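Local coordinates for protein glycoside hydrolase YxiA (Bacillus licheniformis, PDB 3LV4) that probably hydrolyses alpha-1,5-linked L-arabinan, as a calcium-binding glycoside hydrolase of family 43, at residues Y90-A95 and P149-D154; L173-D176 and F181-P184. One frame throughout, in Å; residues are numbered along the deposited sequence.

Contact 1: Y90-A95 and P149-D154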
loop_
_atom_site.group_PDB
_atom_site.type_symbol
_atom_site.label_atom_id
_atom_site.label_comp_id
_atom_site.label_asym_id
_atom_site.label_seq_id
_atom_site.Cartn_x
_atom_site.Cartn_y
_atom_site.Cartn_z
ATOM N N TYR A 90 -7.928 14.703 11.511
ATOM C CA TYR A 90 -6.860 14.360 12.434
ATOM C C TYR A 90 -5.665 13.839 11.662
ATOM O O TYR A 90 -5.730 12.766 11.044
ATOM C CB TYR A 90 -7.354 13.307 13.432
ATOM C CG TYR A 90 -8.304 13.875 14.459
ATOM C CD1 TYR A 90 -9.579 14.312 14.100
ATOM C CD2 TYR A 90 -7.918 13.992 15.785
ATOM C CE1 TYR A 90 -10.435 14.848 15.036
ATOM C CE2 TYR A 90 -8.759 14.519 16.730
ATOM C CZ TYR A 90 -10.016 14.948 16.357
ATOM O OH TYR A 90 -10.841 15.480 17.317
HETATM N N MSE A 91 -4.583 14.618 11.685
HETATM C CA MSE A 91 -3.339 14.229 11.048
HETATM C C MSE A 91 -2.388 13.587 12.043
HETATM O O MSE A 91 -2.000 14.189 13.045
HETATM C CB MSE A 91 -2.654 15.427 10.395
HETATM C CG MSE A 91 -1.299 15.078 9.768
HETATM SE SE MSE A 91 -0.360 16.658 9.060
HETATM C CE MSE A 91 -1.589 17.074 7.584
ATOM N N TYR A 92 -2.019 12.349 11.757
ATOM C CA TYR A 92 -1.006 11.661 12.524
ATOM C C TYR A 92 0.319 11.872 11.807
ATOM O O TYR A 92 0.582 11.264 10.768
ATOM C CB TYR A 92 -1.395 10.191 12.670
ATOM C CG TYR A 92 -2.664 10.082 13.496
ATOM C CD1 TYR A 92 -2.605 9.866 14.870
ATOM C CD2 TYR A 92 -3.919 10.280 12.919
ATOM C CE1 TYR A 92 -3.761 9.800 15.641
ATOM C CE2 TYR A 92 -5.080 10.221 13.683
ATOM C CZ TYR A 92 -4.991 9.977 15.043
ATOM O OH TYR A 92 -6.130 9.931 15.815
ATOM N N TYR A 93 1.128 12.780 12.352
ATOM C CA TYR A 93 2.364 13.195 11.709
ATOM C C TYR A 93 3.551 12.574 12.428
ATOM O O TYR A 93 3.449 12.170 13.593
ATOM C CB TYR A 93 2.481 14.725 11.716
ATOM C CG TYR A 93 2.629 15.298 13.108
ATOM C CD1 TYR A 93 3.848 15.245 13.773
ATOM C CD2 TYR A 93 1.547 15.870 13.764
ATOM C CE1 TYR A 93 3.990 15.754 15.054
ATOM C CE2 TYR A 93 1.681 16.398 15.043
ATOM C CZ TYR A 93 2.904 16.328 15.686
ATOM O OH TYR A 93 3.042 16.839 16.958
ATOM N N ASN A 94 4.686 12.510 11.740
ATOM C CA ASN A 94 5.875 11.911 12.325
ATOM C C ASN A 94 7.139 12.362 11.609
ATOM O O ASN A 94 7.109 12.737 10.431
ATOM C CB ASN A 94 5.757 10.379 12.311
ATOM C CG ASN A 94 5.442 9.828 10.928
ATOM O OD1 ASN A 94 4.276 9.685 10.541
ATOM N ND2 ASN A 94 6.475 9.519 10.181
ATOM N N ALA A 95 8.250 12.354 12.335
ATOM C CA ALA A 95 9.546 12.645 11.744
ATOM C C ALA A 95 10.539 11.611 12.251
ATOM O O ALA A 95 10.366 11.058 13.339
ATOM C CB ALA A 95 10.005 14.046 12.102
ATOM N N PRO A 149 1.821 5.835 10.291
ATOM C CA PRO A 149 0.519 5.446 10.841
ATOM C C PRO A 149 -0.596 5.327 9.797
ATOM O O PRO A 149 -0.568 5.981 8.749
ATOM C CB PRO A 149 0.190 6.617 11.769
ATOM C CG PRO A 149 0.830 7.800 11.052
ATOM C CD PRO A 149 2.156 7.238 10.606
ATOM N N HIS A 150 -1.568 4.475 10.106
ATOM C CA HIS A 150 -2.877 4.505 9.469
ATOM C C HIS A 150 -3.926 4.381 10.563
ATOM O O HIS A 150 -3.996 3.362 11.254
ATOM C CB HIS A 150 -3.055 3.365 8.471
ATOM C CG HIS A 150 -4.440 3.292 7.912
ATOM N ND1 HIS A 150 -5.034 2.108 7.534
ATOM C CD2 HIS A 150 -5.355 4.266 7.698
ATOM C CE1 HIS A 150 -6.255 2.361 7.089
ATOM N NE2 HIS A 150 -6.475 3.661 7.181
ATOM N N THR A 151 -4.731 5.424 10.716
ATOM C CA THR A 151 -5.751 5.475 11.752
ATOM C C THR A 151 -7.101 5.248 11.106
ATOM O O THR A 151 -7.478 5.951 10.161
ATOM C CB THR A 151 -5.733 6.835 12.465
ATOM O OG1 THR A 151 -4.467 7.000 13.126
ATOM C CG2 THR A 151 -6.869 6.927 13.483
ATOM N N PHE A 152 -7.828 4.253 11.591
ATOM C CA PHE A 152 -9.043 3.845 10.899
ATOM C C PHE A 152 -10.075 3.316 11.870
ATOM O O PHE A 152 -9.730 2.793 12.930
ATOM C CB PHE A 152 -8.729 2.764 9.862
ATOM C CG PHE A 152 -8.270 1.460 10.467
ATOM C CD1 PHE A 152 -9.160 0.407 10.650
ATOM C CD2 PHE A 152 -6.948 1.290 10.858
ATOM C CE1 PHE A 152 -8.739 -0.791 11.214
ATOM C CE2 PHE A 152 -6.518 0.091 11.415
ATOM C CZ PHE A 152 -7.418 -0.949 11.604
ATOM N N PHE A 153 -11.342 3.452 11.491
ATOM C CA PHE A 153 -12.432 2.854 12.247
ATOM C C PHE A 153 -12.661 1.425 11.754
ATOM O O PHE A 153 -12.656 1.179 10.537
ATOM C CB PHE A 153 -13.720 3.645 12.033
ATOM C CG PHE A 153 -13.730 5.001 12.686
ATOM C CD1 PHE A 153 -13.436 6.140 11.954
ATOM C CD2 PHE A 153 -14.075 5.136 14.026
ATOM C CE1 PHE A 153 -13.466 7.396 12.550
ATOM C CE2 PHE A 153 -14.104 6.384 14.636
ATOM C CZ PHE A 153 -13.802 7.520 13.894
ATOM N N ASP A 154 -12.877 0.485 12.677
ATOM C CA ASP A 154 -13.307 -0.847 12.261
ATOM C C ASP A 154 -14.824 -0.857 12.052
ATOM O O ASP A 154 -15.481 0.179 12.175
ATOM C CB ASP A 154 -12.823 -1.963 13.212
ATOM C CG ASP A 154 -13.507 -1.935 14.579
ATOM O OD1 ASP A 154 -14.610 -1.358 14.704
ATOM O OD2 ASP A 154 -12.939 -2.522 15.528
#

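Contact 2: L173-D176 and F181-P184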
loop_
_atom_site.group_PDB
_atom_site.type_symbol
_atom_site.label_atom_id
_atom_site.label_comp_id
_atom_site.label_asym_id
_atom_site.label_seq_id
_atom_site.Cartn_x
_atom_site.Cartn_y
_atom_site.Cartn_z
ATOM N N LEU A 173 -2.614 0.003 17.860
ATOM C CA LEU A 173 -3.079 0.588 19.115
ATOM C C LEU A 173 -4.562 0.891 19.025
ATOM O O LEU A 173 -5.049 1.295 17.965
ATOM C CB LEU A 173 -2.331 1.903 19.374
ATOM C CG LEU A 173 -0.918 1.779 19.952
ATOM C CD1 LEU A 173 -0.115 3.044 19.752
ATOM C CD2 LEU A 173 -0.997 1.425 21.437
ATOM N N GLU A 174 -5.283 0.711 20.128
ATOM C CA GLU A 174 -6.660 1.177 20.168
ATOM C C GLU A 174 -6.666 2.657 20.501
ATOM O O GLU A 174 -5.905 3.107 21.368
ATOM C CB GLU A 174 -7.506 0.408 21.181
ATOM C CG GLU A 174 -8.984 0.694 20.991
ATOM C CD GLU A 174 -9.884 -0.250 21.766
ATOM O OE1 GLU A 174 -11.117 -0.136 21.598
ATOM O OE2 GLU A 174 -9.362 -1.095 22.539
HETATM N N MSE A 175 -7.512 3.416 19.810
HETATM C CA MSE A 175 -7.507 4.875 19.942
HETATM C C MSE A 175 -8.791 5.395 20.588
HETATM O O MSE A 175 -9.847 4.763 20.502
HETATM C CB MSE A 175 -7.333 5.537 18.569
HETATM C CG MSE A 175 -6.184 4.968 17.752
HETATM SE SE MSE A 175 -4.434 5.239 18.602
HETATM C CE MSE A 175 -4.041 7.057 17.957
ATOM N N ASP A 176 -8.671 6.550 21.237
ATOM C CA ASP A 176 -9.801 7.265 21.816
ATOM C C ASP A 176 -10.555 8.017 20.711
ATOM O O ASP A 176 -9.993 8.876 20.040
ATOM C CB ASP A 176 -9.290 8.239 22.885
ATOM C CG ASP A 176 -10.406 8.888 23.669
ATOM O OD1 ASP A 176 -11.247 9.583 23.050
ATOM O OD2 ASP A 176 -10.440 8.714 24.909
ATOM N N PHE A 181 -6.171 10.320 20.578
ATOM C CA PHE A 181 -4.956 9.737 21.162
ATOM C C PHE A 181 -5.183 8.272 21.540
ATOM O O PHE A 181 -6.321 7.834 21.653
ATOM C CB PHE A 181 -4.535 10.499 22.419
ATOM C CG PHE A 181 -3.995 11.877 22.150
ATOM C CD1 PHE A 181 -2.733 12.055 21.599
ATOM C CD2 PHE A 181 -4.743 12.994 22.472
ATOM C CE1 PHE A 181 -2.227 13.337 21.365
ATOM C CE2 PHE A 181 -4.248 14.278 22.244
ATOM C CZ PHE A 181 -2.988 14.449 21.685
ATOM N N PRO A 182 -4.094 7.513 21.770
ATOM C CA PRO A 182 -4.268 6.119 22.197
ATOM C C PRO A 182 -4.951 5.985 23.558
ATOM O O PRO A 182 -4.731 6.825 24.439
ATOM C CB PRO A 182 -2.827 5.605 22.303
ATOM C CG PRO A 182 -2.044 6.480 21.362
ATOM C CD PRO A 182 -2.676 7.835 21.508
ATOM N N LEU A 183 -5.752 4.934 23.731
ATOM C CA LEU A 183 -6.284 4.604 25.052
ATOM C C LEU A 183 -5.101 4.307 25.967
ATOM O O LEU A 183 -4.060 3.876 25.498
ATOM C CB LEU A 183 -7.227 3.392 24.979
ATOM C CG LEU A 183 -8.459 3.536 24.078
ATOM C CD1 LEU A 183 -9.299 2.265 24.083
ATOM C CD2 LEU A 183 -9.300 4.713 24.495
ATOM N N PRO A 184 -5.254 4.529 27.281
ATOM C CA PRO A 184 -4.108 4.370 28.185
ATOM C C PRO A 184 -3.682 2.915 28.360
ATOM O O PRO A 184 -4.468 1.998 28.110
ATOM C CB PRO A 184 -4.633 4.898 29.532
ATOM C CG PRO A 184 -5.964 5.504 29.256
ATOM C CD PRO A 184 -6.484 4.890 28.000
#

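Contact 1: Y90-A95 and P149-D154
T151 sets its hydroxyl squarely over one face of the Y92 ring, with OG1 3.2 Å above the plane and close to its centre. Y92 CE2 lies 3.3 Å from T151 OG1. With OG1 anti to its own carbonyl carbon (chi1 -63°), T151 turns the hydroxyl onto the ring and sends CG2 along the CZ side, 3.8 Å from Y92 CE2. OG1 is buried and has no hydrogen-bond partner in the model; if its hydrogen points at the ring, the pi face could offer weak compensation. A beta-branched threonine is short enough to bring OG1 over the ring while its methyl packs toward the hydroxyl end. P149 fills the angle beside the tyrosine stem: its CG lies 3.6 Å from Y92 CB and 3.5 Å from Y92 O, while the N94 side chain approaches the proline ring from the opposite direction. No hydrogen bond crosses. In the next shell, the Y92 hydroxyl is hydrogen-bonded to G180 O, which fixes the far end of the ring, and D80 and T82 grip the backbone of T151. P149 follows D148, the predicted modulator of the catalytic acid, and a calcium ion lies about 6 Å from the P149 side chain. In the five-bladed propeller of this family, strand 150-153 opens one blade and packs against strand 89-96 of the blade before it, with strands 80-83, 103-110 and 159-163 alongside.

Contact 2: L173-D176 and F181-P184
L183 lays its CD1 methyl against both CG and the carboxylate carbon CD of E174, each 3.5 Å from L183 CD1, and turns CD2 to D176, 3.7 Å from D176 CA. The isobutyl group thus straddles the strand edge between two acidic side chains. Cutting it back to an alanine removes both methyls and would probably leave the E174 stem uncovered and open a gap beside D176 CA. The main chains meet in a single antiparallel bridge, M175 with P182 as a non-hydrogen-bonded pair. L183 N donates to E174 O (3.0 Å), and D176 N gives F181 O a nearly straight bond of 2.7 Å, 170° at the hydrogen. Proline fits the bridge position because neither bond needs a donor from it. On the other face the bends of M175, a selenomethionine, at chi2 and chi3 (-63° and -85°) fold the chain back, bringing SE alongside the P182 ring, 3.9 Å from P182 CG. Main-chain bonds therefore set the alignment of this hairpin-like return and apolar carbon and selenium seal its two faces, while the E174 carboxylate forms a salt bridge with K158 and D176 OD1 accepts the N-H groups of K178 and T179 in the connecting turn.

Overall arrangement
Both contacts draw on the same four-stranded blade, which runs 150-153, 159-163, 170-175, 190-193. Contact 1 involves its innermost strand and is wholly buried near the predicted catalytic region; contact 2 lies at the third strand and the loop beyond it, farther from the centre of the chain, partly exposed and away from the annotated sites. Their chemistry follows: contact 1 is side-chain packing between blades, without a hydrogen bond across it, whereas contact 2 is a local return within one blade, aligned by two main-chain bonds. Their centres are about 11 Å apart, and they meet where Y92 CE1 packs 3.6 Å from M175 CE.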